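Local structure of putative glycoside hydrolase (Parabacteroides distasonis ATCC 8503, 3GYC) at residues A[234-239]-A[303-308]; A[285-290]-A[332-337]. The protein is a putative glycoside hydrolase of the cellulase-like TIM-barrel family, which probably cleaves glycosidic bonds in carbohydrates. All blocks are in the same frame, centred on the assembly; numbering follows the deposited sequence.

Overall arrangement
Both contacts belong to one TIM barrel and stack outward from its strand ends to its helical layer. Contact 1 is fully buried and joins the loops that follow strands 231-232 and 301-303. Contact 2 lies farther out, its centre about 17 Å from the chain centre against 10 Å, and pairs helices 276-297 and 321-337. Its inner side is buried, and Glu288 on its outer side is exposed. Contact 1 uses backbone hydrogen bonds, rings and a carboxylate. Contact 2 uses methyl packing and one bridging water. They meet mainly at Trp307, which touches Ile287 and Ala334, its CH2 3.6 Å from Ala334 CB. Helix 321-337 follows the 303-308 loop in sequence.

Contact 1. Residues A[234-239]-A[303-308]; sequences HIWMAQ and TTECWG
One face of the His234 ring lies over Glu305, whose CG sits above the ring centre, 3.7 Å from the centroid and 7° off the normal, a CH-pi contact. Ring and carboxylate planes are 35° apart. Glu305 CG is anti to its own carbonyl carbon (chi1 -57°), which takes the carboxylate along the histidine. The Trp236 ring has Glu305 O over one face, toward the rim. Glu305 OE1 lies in the ring plane at the edge, 3.5 Å from Trp236 CZ2. The carboxylate touches both rings, and OE2 makes a salt bridge to Arg55. Within 303-308, Thr303 CG2 and Cys306 CB lie over one face of the Trp307 ring, toward its rim, and Ile235 CB reaches its CZ3 at 4.1 Å.

Three backbone hydrogen bonds join the loops: Ile235 N to Glu305 O at 3.0 Å, and Met237 N to Trp307 O and Ala238 N to Gly308 O at 2.9 Å each. The peptide before Trp307 is cis. Ile235 O is buried without a conventional partner, but Cys306 CA lies 3.1 Å away in a CA-H...O contact.

His234 ND1 is hydrogen-bonded to Glu161 and NE2 to Glu232. The loops leave the C-terminal ends of adjacent strands 231-232 and 301-303, where TIM-barrel enzymes carry their active sites; Glu305 and His234 probably lie near it. Ile235 and Trp307 touch helix 276-297, Trp307 and Met237 touch helix 321-337, and Met237 also touches helix 240-249.

Contact 2. Residues A[285-290]-A[332-337]; sequences DKIELM and ITAART
Ile287 meets Thr333 and Ala334 through its CG2 methyl. This methyl lies 3.7 Å from Ala334 CA and 3.8 Å from Thr333 CG2. Ile287 CG1 is anti to the carbonyl carbon (chi1 -67°), which places CG2 anti to the backbone N and against the second helix. The CG1 branch carries CD1 to 4.1 Å from Thr333 CB. Glu288 lies on the solvent side. Its chain bends at chi2 (-65°) and brings the carboxylate over to the second helix. OE1 comes 3.6 Å from Thr337 CG2, while OE2 lies near the methyl of Thr333. A water then bridges the helices. It donates to Glu288 OE2 at 2.6 Å and to Thr333 O at 2.7 Å.

The segments belong to helices 276-297 and 321-337, which follow one another in the outer layer of the TIM barrel with strand 301-303 between them. The axes of 285-290 and 332-337 run nearly parallel, 21° apart, and approach to 9.6 Å.

Thr337 is held from its own helix. Its OG1 donates to Ala334 O at 2.8 Å, in the carbonyl plane, and is also hydrogen-bonded to the backbone N of Met339. Ala334 O takes the Thr337 N-H as well. An alanine in place of Thr337 would probably open a gap beside Glu288 and leave Ala334 O with one donor fewer. Thr333 OG1 is hydrogen-bonded back to Leu329 O, which holds its methyl against Ile287 and Glu288. Beneath, Trp340 of strand 340-343 packs against both Ile287 and Ala334.

Contact 1. Residues A[234-239]-A[303-308]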
loop_
_atom_site.group_PDB
_atom_site.type_symbol
_atom_site.label_atom_id
_atom_site.label_comp_id
_atom_site.label_asym_id
_atom_site.label_seq_id
_atom_site.Cartn_x
_atom_site.Cartn_y
_atom_site.Cartn_z
ATOM N N HIS A 234 3.318 1.950 -6.416
ATOM C CA HIS A 234 3.851 0.624 -6.144
ATOM C C HIS A 234 4.892 0.288 -7.205
ATOM O O HIS A 234 4.626 0.436 -8.388
ATOM C CB HIS A 234 2.720 -0.406 -6.089
ATOM C CG HIS A 234 1.649 -0.065 -5.089
ATOM N ND1 HIS A 234 0.442 -0.734 -5.031
ATOM C CD2 HIS A 234 1.598 0.893 -4.125
ATOM C CE1 HIS A 234 -0.277 -0.248 -4.030
ATOM N NE2 HIS A 234 0.381 0.765 -3.487
ATOM N N ILE A 235 6.082 -0.124 -6.761
ATOM C CA ILE A 235 7.232 -0.327 -7.655
ATOM C C ILE A 235 7.959 -1.607 -7.334
ATOM O O ILE A 235 8.525 -1.748 -6.254
ATOM C CB ILE A 235 8.267 0.819 -7.523
ATOM C CG1 ILE A 235 7.674 2.138 -7.970
ATOM C CG2 ILE A 235 9.531 0.576 -8.392
ATOM C CD1 ILE A 235 8.586 3.356 -7.704
ATOM N N TRP A 236 7.976 -2.519 -8.295
ATOM C CA TRP A 236 8.716 -3.772 -8.165
ATOM C C TRP A 236 9.603 -4.040 -9.376
ATOM O O TRP A 236 9.166 -3.860 -10.501
ATOM C CB TRP A 236 7.780 -4.936 -8.086
ATOM C CG TRP A 236 6.883 -4.994 -6.873
ATOM C CD1 TRP A 236 7.195 -5.483 -5.631
ATOM C CD2 TRP A 236 5.528 -4.649 -6.852
ATOM N NE1 TRP A 236 6.089 -5.446 -4.829
ATOM C CE2 TRP A 236 5.050 -4.907 -5.547
ATOM C CE3 TRP A 236 4.653 -4.119 -7.807
ATOM C CZ2 TRP A 236 3.717 -4.676 -5.178
ATOM C CZ3 TRP A 236 3.315 -3.873 -7.431
ATOM C CH2 TRP A 236 2.871 -4.152 -6.139
HETATM N N MSE A 237 10.825 -4.489 -9.107
HETATM C CA MSE A 237 11.770 -4.953 -10.121
HETATM C C MSE A 237 11.146 -5.982 -11.066
HETATM O O MSE A 237 11.368 -5.972 -12.307
HETATM C CB MSE A 237 12.939 -5.636 -9.405
HETATM C CG MSE A 237 13.990 -6.310 -10.340
HETATM SE SE MSE A 237 13.541 -8.078 -11.134
HETATM C CE MSE A 237 13.456 -9.236 -9.594
ATOM N N ALA A 238 10.396 -6.899 -10.469
ATOM C CA ALA A 238 9.758 -7.973 -11.201
ATOM C C ALA A 238 8.809 -7.517 -12.317
ATOM O O ALA A 238 8.595 -8.270 -13.273
ATOM C CB ALA A 238 9.041 -8.923 -10.234
ATOM N N GLN A 239 8.258 -6.305 -12.197
ATOM C CA GLN A 239 7.290 -5.746 -13.177
ATOM C C GLN A 239 7.912 -4.812 -14.224
ATOM O O GLN A 239 7.252 -4.444 -15.198
ATOM C CB GLN A 239 6.176 -4.970 -12.460
ATOM C CG GLN A 239 5.247 -5.835 -11.606
ATOM C CD GLN A 239 4.056 -5.087 -11.061
ATOM O OE1 GLN A 239 4.090 -3.874 -10.865
ATOM N NE2 GLN A 239 3.007 -5.814 -10.779
ATOM N N THR A 303 5.641 4.840 -0.884
ATOM C CA THR A 303 5.625 3.534 -1.534
ATOM C C THR A 303 5.491 2.498 -0.424
ATOM O O THR A 303 6.304 2.483 0.505
ATOM C CB THR A 303 6.881 3.271 -2.449
ATOM O OG1 THR A 303 6.840 4.120 -3.612
ATOM C CG2 THR A 303 6.926 1.787 -2.928
ATOM N N THR A 304 4.433 1.662 -0.477
ATOM C CA THR A 304 4.211 0.610 0.516
ATOM C C THR A 304 4.250 -0.785 -0.108
ATOM O O THR A 304 4.234 -1.779 0.609
ATOM C CB THR A 304 2.851 0.788 1.254
ATOM O OG1 THR A 304 1.772 0.633 0.324
ATOM C CG2 THR A 304 2.784 2.172 1.955
ATOM N N GLU A 305 4.350 -0.864 -1.444
ATOM C CA GLU A 305 4.411 -2.125 -2.147
ATOM C C GLU A 305 5.621 -2.058 -3.094
ATOM O O GLU A 305 5.645 -1.287 -4.028
ATOM C CB GLU A 305 3.089 -2.383 -2.865
ATOM C CG GLU A 305 1.851 -2.381 -1.919
ATOM C CD GLU A 305 0.657 -3.163 -2.522
ATOM O OE1 GLU A 305 0.896 -4.253 -3.072
ATOM O OE2 GLU A 305 -0.516 -2.727 -2.415
ATOM N N CYS A 306 6.620 -2.875 -2.782
ATOM C CA CYS A 306 7.938 -2.766 -3.342
ATOM C C CYS A 306 8.778 -3.876 -2.711
ATOM O O CYS A 306 8.256 -4.602 -1.840
ATOM C CB CYS A 306 8.477 -1.410 -2.889
ATOM S SG CYS A 306 8.237 -1.229 -1.056
ATOM N N TRP A 307 10.036 -4.080 -3.134
ATOM C CA TRP A 307 10.686 -3.417 -4.263
ATOM C C TRP A 307 11.159 -4.445 -5.286
ATOM O O TRP A 307 11.603 -4.065 -6.370
ATOM C CB TRP A 307 11.960 -2.632 -3.845
ATOM C CG TRP A 307 11.756 -1.458 -2.906
ATOM C CD1 TRP A 307 11.925 -1.467 -1.575
ATOM C CD2 TRP A 307 11.377 -0.127 -3.257
ATOM N NE1 TRP A 307 11.634 -0.240 -1.046
ATOM C CE2 TRP A 307 11.313 0.608 -2.064
ATOM C CE3 TRP A 307 11.077 0.513 -4.462
ATOM C CZ2 TRP A 307 10.951 1.937 -2.029
ATOM C CZ3 TRP A 307 10.722 1.833 -4.432
ATOM C CH2 TRP A 307 10.658 2.531 -3.218
ATOM N N GLY A 308 11.129 -5.733 -4.931
ATOM C CA GLY A 308 11.680 -6.816 -5.787
ATOM C C GLY A 308 10.640 -7.657 -6.495
ATOM O O GLY A 308 10.320 -7.415 -7.653
#

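Contact 2. Residues A[285-290]-A[332-337]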
loop_
_atom_site.group_PDB
_atom_site.type_symbol
_atom_site.label_atom_id
_atom_site.label_comp_id
_atom_site.label_asym_id
_atom_site.label_seq_id
_atom_site.Cartn_x
_atom_site.Cartn_y
_atom_site.Cartn_z
ATOM N N ASP A 285 16.354 2.711 -11.984
ATOM C CA ASP A 285 15.965 3.636 -13.039
ATOM C C ASP A 285 14.520 4.092 -12.899
ATOM O O ASP A 285 14.197 5.264 -13.105
ATOM C CB ASP A 285 16.222 3.023 -14.423
ATOM C CG ASP A 285 17.688 3.113 -14.830
ATOM O OD1 ASP A 285 18.484 3.757 -14.094
ATOM O OD2 ASP A 285 18.047 2.560 -15.900
ATOM N N LYS A 286 13.643 3.173 -12.539
ATOM C CA LYS A 286 12.246 3.523 -12.293
ATOM C C LYS A 286 12.092 4.437 -11.057
ATOM O O LYS A 286 11.326 5.415 -11.080
ATOM C CB LYS A 286 11.410 2.250 -12.082
ATOM C CG LYS A 286 9.929 2.500 -11.827
ATOM C CD LYS A 286 9.256 3.424 -12.806
ATOM C CE LYS A 286 9.287 2.913 -14.201
ATOM N NZ LYS A 286 8.562 1.592 -14.305
ATOM N N ILE A 287 12.814 4.107 -9.986
ATOM C CA ILE A 287 12.768 4.892 -8.758
ATOM C C ILE A 287 13.228 6.327 -9.006
ATOM O O ILE A 287 12.626 7.264 -8.514
ATOM C CB ILE A 287 13.626 4.266 -7.639
ATOM C CG1 ILE A 287 13.033 2.922 -7.175
ATOM C CG2 ILE A 287 13.742 5.201 -6.456
ATOM C CD1 ILE A 287 13.975 2.120 -6.314
ATOM N N GLU A 288 14.313 6.485 -9.740
ATOM C CA GLU A 288 14.839 7.817 -10.054
ATOM C C GLU A 288 13.851 8.578 -10.936
ATOM O O GLU A 288 13.602 9.762 -10.714
ATOM C CB GLU A 288 16.193 7.714 -10.743
ATOM C CG GLU A 288 17.329 7.086 -9.907
ATOM C CD GLU A 288 17.742 7.898 -8.652
ATOM O OE1 GLU A 288 17.300 9.068 -8.456
ATOM O OE2 GLU A 288 18.540 7.349 -7.854
ATOM N N LEU A 289 13.283 7.888 -11.930
ATOM C CA LEU A 289 12.274 8.477 -12.822
ATOM C C LEU A 289 11.060 8.960 -12.009
ATOM O O LEU A 289 10.597 10.107 -12.175
ATOM C CB LEU A 289 11.853 7.478 -13.906
ATOM C CG LEU A 289 10.797 7.951 -14.921
ATOM C CD1 LEU A 289 11.193 9.229 -15.691
ATOM C CD2 LEU A 289 10.470 6.819 -15.875
HETATM N N MSE A 290 10.564 8.105 -11.112
HETATM C CA MSE A 290 9.424 8.491 -10.258
HETATM C C MSE A 290 9.754 9.741 -9.445
HETATM O O MSE A 290 8.962 10.669 -9.386
HETATM C CB MSE A 290 9.025 7.336 -9.339
HETATM C CG MSE A 290 7.836 7.599 -8.398
HETATM SE SE MSE A 290 6.103 7.721 -9.282
HETATM C CE MSE A 290 5.973 9.629 -9.670
ATOM N N ILE A 332 17.102 2.190 -0.027
ATOM C CA ILE A 332 18.192 3.161 0.027
ATOM C C ILE A 332 18.156 4.127 -1.165
ATOM O O ILE A 332 18.414 5.320 -1.002
ATOM C CB ILE A 332 19.573 2.428 0.160
ATOM C CG1 ILE A 332 19.679 1.773 1.559
ATOM C CG2 ILE A 332 20.716 3.389 -0.042
ATOM C CD1 ILE A 332 20.889 0.812 1.691
ATOM N N THR A 333 17.817 3.624 -2.350
ATOM C CA THR A 333 17.722 4.449 -3.569
ATOM C C THR A 333 16.592 5.474 -3.460
ATOM O O THR A 333 16.785 6.687 -3.733
ATOM C CB THR A 333 17.494 3.570 -4.852
ATOM O OG1 THR A 333 18.520 2.572 -4.961
ATOM C CG2 THR A 333 17.484 4.424 -6.122
ATOM N N ALA A 334 15.426 4.997 -3.021
ATOM C CA ALA A 334 14.259 5.881 -2.849
ATOM C C ALA A 334 14.534 6.946 -1.774
ATOM O O ALA A 334 14.305 8.141 -1.991
ATOM C CB ALA A 334 13.039 5.098 -2.492
ATOM N N ALA A 335 15.040 6.503 -0.634
ATOM C CA ALA A 335 15.291 7.385 0.485
ATOM C C ALA A 335 16.266 8.517 0.113
ATOM O O ALA A 335 16.101 9.655 0.536
ATOM C CB ALA A 335 15.821 6.597 1.683
ATOM N N ARG A 336 17.245 8.220 -0.721
ATOM C CA ARG A 336 18.254 9.200 -1.046
ATOM C C ARG A 336 17.742 10.335 -1.961
ATOM O O ARG A 336 18.296 11.421 -1.959
ATOM C CB ARG A 336 19.478 8.484 -1.637
ATOM C CG ARG A 336 20.719 9.307 -1.580
ATOM C CD ARG A 336 21.957 8.583 -2.098
ATOM N NE ARG A 336 22.567 7.625 -1.168
ATOM C CZ ARG A 336 22.577 6.315 -1.343
ATOM N NH1 ARG A 336 22.000 5.801 -2.405
ATOM N NH2 ARG A 336 23.189 5.527 -0.474
ATOM N N THR A 337 16.678 10.102 -2.723
ATOM C CA THR A 337 16.145 11.141 -3.628
ATOM C C THR A 337 15.524 12.363 -2.956
ATOM O O THR A 337 15.439 13.417 -3.567
ATOM C CB THR A 337 15.037 10.603 -4.532
ATOM O OG1 THR A 337 13.880 10.327 -3.731
ATOM C CG2 THR A 337 15.537 9.361 -5.295
HETATM O O HOH W 1 18.826 7.592 -5.259
#